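Local structure of transcription initiation factor IIB (5O9J) at residues E53-N58 and N171-F176; M66-V71 and Y162-P167. The protein is a mini-intein with the HINT fold that probably excises itself from the transcription factor precursor and joins the flanking segments by protein splicing. All coordinates share one frame; numbering follows the deposited sequence.

Interaction 1. Residues E53-N58 and N171-F176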
# COMPACT_ATOMS: atom_id res chain seq x y z
N GLU A 53 8.30 8.57 10.74
CA GLU A 53 7.41 9.29 9.85
C GLU A 53 7.49 8.70 8.45
O GLU A 53 8.55 8.27 8.01
CB GLU A 53 7.77 10.78 9.82
CG GLU A 53 7.87 11.42 11.20
CD GLU A 53 7.92 12.94 11.15
OE1 GLU A 53 8.42 13.50 10.14
OE2 GLU A 53 7.45 13.58 12.11
N VAL A 54 6.36 8.68 7.75
CA VAL A 54 6.33 8.18 6.38
C VAL A 54 5.72 9.24 5.45
O VAL A 54 5.00 10.14 5.91
CB VAL A 54 5.52 6.87 6.29
CG1 VAL A 54 4.03 7.13 6.48
CG2 VAL A 54 5.80 6.13 4.99
N ILE A 55 6.04 9.16 4.17
CA ILE A 55 5.44 10.07 3.19
C ILE A 55 3.98 9.70 3.01
O ILE A 55 3.65 8.56 2.72
CB ILE A 55 6.14 10.03 1.82
CG1 ILE A 55 7.55 10.58 1.94
CG2 ILE A 55 5.34 10.85 0.80
CD1 ILE A 55 7.63 12.01 2.47
N ALA A 56 3.10 10.67 3.21
CA ALA A 56 1.69 10.44 3.05
C ALA A 56 1.03 11.70 2.53
O ALA A 56 1.61 12.78 2.58
CB ALA A 56 1.07 10.02 4.37
N PHE A 57 -0.18 11.54 2.03
CA PHE A 57 -1.01 12.64 1.56
C PHE A 57 -1.94 13.11 2.68
O PHE A 57 -2.91 12.43 3.01
CB PHE A 57 -1.81 12.18 0.35
CG PHE A 57 -2.61 13.25 -0.26
CD1 PHE A 57 -2.04 14.14 -1.17
CD2 PHE A 57 -3.94 13.41 0.10
CE1 PHE A 57 -2.82 15.13 -1.73
CE2 PHE A 57 -4.69 14.39 -0.44
CZ PHE A 57 -4.16 15.26 -1.36
N ASN A 58 -1.66 14.27 3.27
CA ASN A 58 -2.37 14.65 4.49
C ASN A 58 -3.72 15.34 4.27
O ASN A 58 -4.13 15.58 3.13
CB ASN A 58 -1.48 15.52 5.38
CG ASN A 58 -1.24 16.93 4.81
OD1 ASN A 58 -1.70 17.29 3.72
ND2 ASN A 58 -0.51 17.73 5.57
N ASN A 171 -3.46 7.11 4.71
CA ASN A 171 -2.85 6.56 3.50
C ASN A 171 -1.35 6.62 3.70
O ASN A 171 -0.87 7.22 4.67
CB ASN A 171 -3.27 7.33 2.24
CG ASN A 171 -2.70 8.74 2.21
OD1 ASN A 171 -1.53 8.94 1.88
ND2 ASN A 171 -3.52 9.72 2.57
N PHE A 172 -0.59 5.98 2.82
CA PHE A 172 0.84 6.26 2.74
C PHE A 172 1.40 5.84 1.39
O PHE A 172 0.77 5.10 0.63
CB PHE A 172 1.62 5.59 3.89
CG PHE A 172 1.47 4.10 3.96
CD1 PHE A 172 2.33 3.26 3.26
CD2 PHE A 172 0.50 3.53 4.77
CE1 PHE A 172 2.19 1.88 3.35
CE2 PHE A 172 0.37 2.16 4.87
CZ PHE A 172 1.21 1.33 4.16
N VAL A 173 2.58 6.36 1.10
CA VAL A 173 3.23 6.09 -0.16
C VAL A 173 4.17 4.92 0.03
O VAL A 173 4.96 4.91 0.98
CB VAL A 173 4.01 7.33 -0.65
CG1 VAL A 173 4.96 6.96 -1.73
CG2 VAL A 173 3.03 8.41 -1.11
N ALA A 174 4.07 3.93 -0.85
CA ALA A 174 4.89 2.73 -0.77
C ALA A 174 4.88 1.99 -2.10
O ALA A 174 3.81 1.74 -2.65
CB ALA A 174 4.41 1.82 0.33
N GLY A 175 6.06 1.65 -2.60
CA GLY A 175 6.15 0.88 -3.82
C GLY A 175 6.10 1.76 -5.04
O GLY A 175 5.90 2.97 -4.94
N PHE A 176 6.28 1.15 -6.21
CA PHE A 176 6.38 1.88 -7.46
C PHE A 176 5.33 1.45 -8.47
O PHE A 176 4.99 0.28 -8.54
CB PHE A 176 7.77 1.70 -8.07
CG PHE A 176 8.89 1.95 -7.11
CD1 PHE A 176 8.89 3.09 -6.32
CD2 PHE A 176 9.94 1.06 -7.00
CE1 PHE A 176 9.92 3.33 -5.43
CE2 PHE A 176 10.98 1.29 -6.12
CZ PHE A 176 10.97 2.43 -5.33
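N171 grips the backbone of F57 with its carboxamide at a crossing between two sheets of the HINT fold. Here strand 171-174, at the edge of a mixed sheet, meets strand 52-57 of an antiparallel sheet; the axes of 53-57 and 171-174 come within 4.7 Å, their directions 112° apart, too steep for an extended ladder. The tight part lies at the N171 end. With CG between its own backbone N and carbonyl carbon (chi1 68°), N171 swings its amide across to the neighbouring strand and uses it much as a backbone peptide would be used. F57 N donates to N171 OD1 at 2.9 Å on an almost straight line, while N171 ND2 donates a hydrogen bond to F57 O at 2.8 Å. Both donors lie in the carbonyl planes of their acceptors, on lone pairs, which fixes the amide's rotation. ND2 also reaches A169 O weakly, and the F57 ring it skirts at the edge packs edge-to-face with F63. Further along, V173 N to I55 O is the backbone bond that joins the strands directly. Beyond it the contact is looser: of the 171-176 segment, V54 CG1 meets the CB of F172, whose ring leads away to meet Y3. I55, partly exposed, lies alongside V173 pointing the same way, and meets it through CG2 to CG2 at 3.9 Å while the outer end of I55 turns away. Not every buried polar atom is paired: N171 O has no hydrogen-bond partner in the model and lies against the methyl of A56, CB to O 3.4 Å.

Interaction 2. Residues M66-V71 and Y162-P167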
# COMPACT_ATOMS: atom_id res chain seq x y z
N MET A 66 4.55 12.31 7.67
CA MET A 66 3.51 12.24 8.71
C MET A 66 3.85 11.14 9.71
O MET A 66 4.27 10.05 9.31
CB MET A 66 2.13 11.96 8.10
CG MET A 66 1.62 13.01 7.12
SD MET A 66 1.06 14.50 7.96
CE MET A 66 -0.37 13.90 8.84
N PRO A 67 3.65 11.43 11.00
CA PRO A 67 3.88 10.46 12.09
C PRO A 67 3.18 9.13 11.89
O PRO A 67 1.99 9.09 11.57
CB PRO A 67 3.30 11.18 13.31
CG PRO A 67 3.48 12.62 13.01
CD PRO A 67 3.21 12.73 11.53
N VAL A 68 3.91 8.05 12.11
CA VAL A 68 3.33 6.72 12.21
C VAL A 68 3.11 6.44 13.70
O VAL A 68 4.01 6.63 14.51
CB VAL A 68 4.25 5.64 11.60
CG1 VAL A 68 3.64 4.24 11.76
CG2 VAL A 68 4.51 5.96 10.12
N SER A 69 1.91 6.01 14.06
CA SER A 69 1.60 5.80 15.48
C SER A 69 1.93 4.38 15.90
O SER A 69 2.45 4.15 16.99
CB SER A 69 0.13 6.11 15.76
OG SER A 69 -0.69 5.34 14.90
N GLU A 70 1.62 3.42 15.03
CA GLU A 70 1.90 2.02 15.31
C GLU A 70 2.16 1.26 14.01
O GLU A 70 1.80 1.72 12.92
CB GLU A 70 0.75 1.37 16.09
CG GLU A 70 -0.59 1.42 15.38
CD GLU A 70 -1.74 0.81 16.16
OE1 GLU A 70 -1.75 0.89 17.42
OE2 GLU A 70 -2.65 0.24 15.51
N VAL A 71 2.80 0.10 14.12
CA VAL A 71 3.00 -0.77 12.96
C VAL A 71 2.48 -2.15 13.31
O VAL A 71 2.32 -2.48 14.48
CB VAL A 71 4.48 -0.88 12.55
CG1 VAL A 71 5.07 0.51 12.24
CG2 VAL A 71 5.29 -1.57 13.64
N TYR A 162 2.03 -6.29 5.81
CA TYR A 162 2.39 -5.26 6.78
C TYR A 162 1.50 -4.01 6.76
O TYR A 162 0.93 -3.66 5.72
CB TYR A 162 3.85 -4.88 6.58
CG TYR A 162 4.79 -6.06 6.72
CD1 TYR A 162 5.04 -6.89 5.65
CD2 TYR A 162 5.40 -6.35 7.94
CE1 TYR A 162 5.87 -7.99 5.77
CE2 TYR A 162 6.24 -7.45 8.07
CZ TYR A 162 6.47 -8.26 6.98
OH TYR A 162 7.30 -9.36 7.07
N ASP A 163 1.42 -3.36 7.91
CA ASP A 163 0.54 -2.21 8.12
C ASP A 163 1.25 -1.05 8.83
O ASP A 163 1.99 -1.25 9.80
CB ASP A 163 -0.68 -2.62 8.94
CG ASP A 163 -1.88 -2.98 8.08
OD1 ASP A 163 -2.58 -2.06 7.62
OD2 ASP A 163 -2.12 -4.20 7.86
N LEU A 164 1.00 0.16 8.35
CA LEU A 164 1.36 1.35 9.11
C LEU A 164 0.06 2.01 9.53
O LEU A 164 -0.94 1.92 8.81
CB LEU A 164 2.21 2.32 8.28
CG LEU A 164 3.54 1.81 7.70
CD1 LEU A 164 4.16 2.86 6.78
CD2 LEU A 164 4.51 1.44 8.80
N THR A 165 0.05 2.64 10.70
CA THR A 165 -1.08 3.47 11.07
C THR A 165 -0.63 4.92 11.02
O THR A 165 0.23 5.35 11.78
CB THR A 165 -1.64 3.14 12.47
OG1 THR A 165 -2.11 1.79 12.49
CG2 THR A 165 -2.79 4.07 12.82
N VAL A 166 -1.23 5.66 10.09
CA VAL A 166 -0.91 7.06 9.91
C VAL A 166 -2.16 7.89 10.19
O VAL A 166 -3.06 7.99 9.36
CB VAL A 166 -0.41 7.33 8.47
CG1 VAL A 166 0.06 8.77 8.33
CG2 VAL A 166 0.71 6.36 8.12
N PRO A 167 -2.23 8.48 11.40
CA PRO A 167 -3.32 9.38 11.78
C PRO A 167 -3.41 10.62 10.89
O PRO A 167 -2.40 11.08 10.36
CB PRO A 167 -2.96 9.78 13.22
CG PRO A 167 -1.51 9.40 13.39
CD PRO A 167 -1.33 8.19 12.53
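S69 holds the carbonyl of T165 twice. Its N donates to T165 O at 2.9 Å, nearly in line with the C=O, and its OG donates to T165 O at 3.3 Å from well above the carbonyl plane. OG sits between the backbone N and carbonyl carbon of S69 (chi1 55°), which also brings it against T165 CG2. Replacing S69 with alanine removes OG, and T165 O is then likely to keep just the backbone N-H from this residue, with a gap beside the threonine methyl. The next bond runs the other way, from T165 N to E70 O. T165 OG1 reaches E70 OE2 weakly, and a salt bridge from E70 OE1 to R39 holds the glutamate's end. Toward the interior, V71 CG1 packs on L164 CD2 at 3.6 Å, beside V68, with I28 and I31 of helix 24-33 covering V71. M66 CB closes on V166 CG1. Farther out, the carboxylate of D163, turned away from 66-71, accepts from the backbone N-H groups of Y3 and A4. Altogether, two antiparallel strands, 160-165 and 70-75, start their pairing where the chain passes from one sheet to another, part of the mainly beta HINT fold.

In the fold
Both contacts hold the chain portion from 53 to 71 to the portion from 162 to 176, bringing distant parts of the intein together. Interaction 1 is the deeper one, almost wholly buried, and joins different sheets at a steep crossing; interaction 2 is partly buried: strands of one sheet pair there, with V68, V71, L164 and V166 packed inward and S69, T165 and E70 on the more open side. A buried amide carries two of the three hydrogen bonds of interaction 1, beside one backbone bond; interaction 2 relies on backbone bonds helped by a serine hydroxyl. They meet directly: V54 O and M66 N form a probable hydrogen bond between adjacent strands, and V54 CG1 packs on V166 CG2.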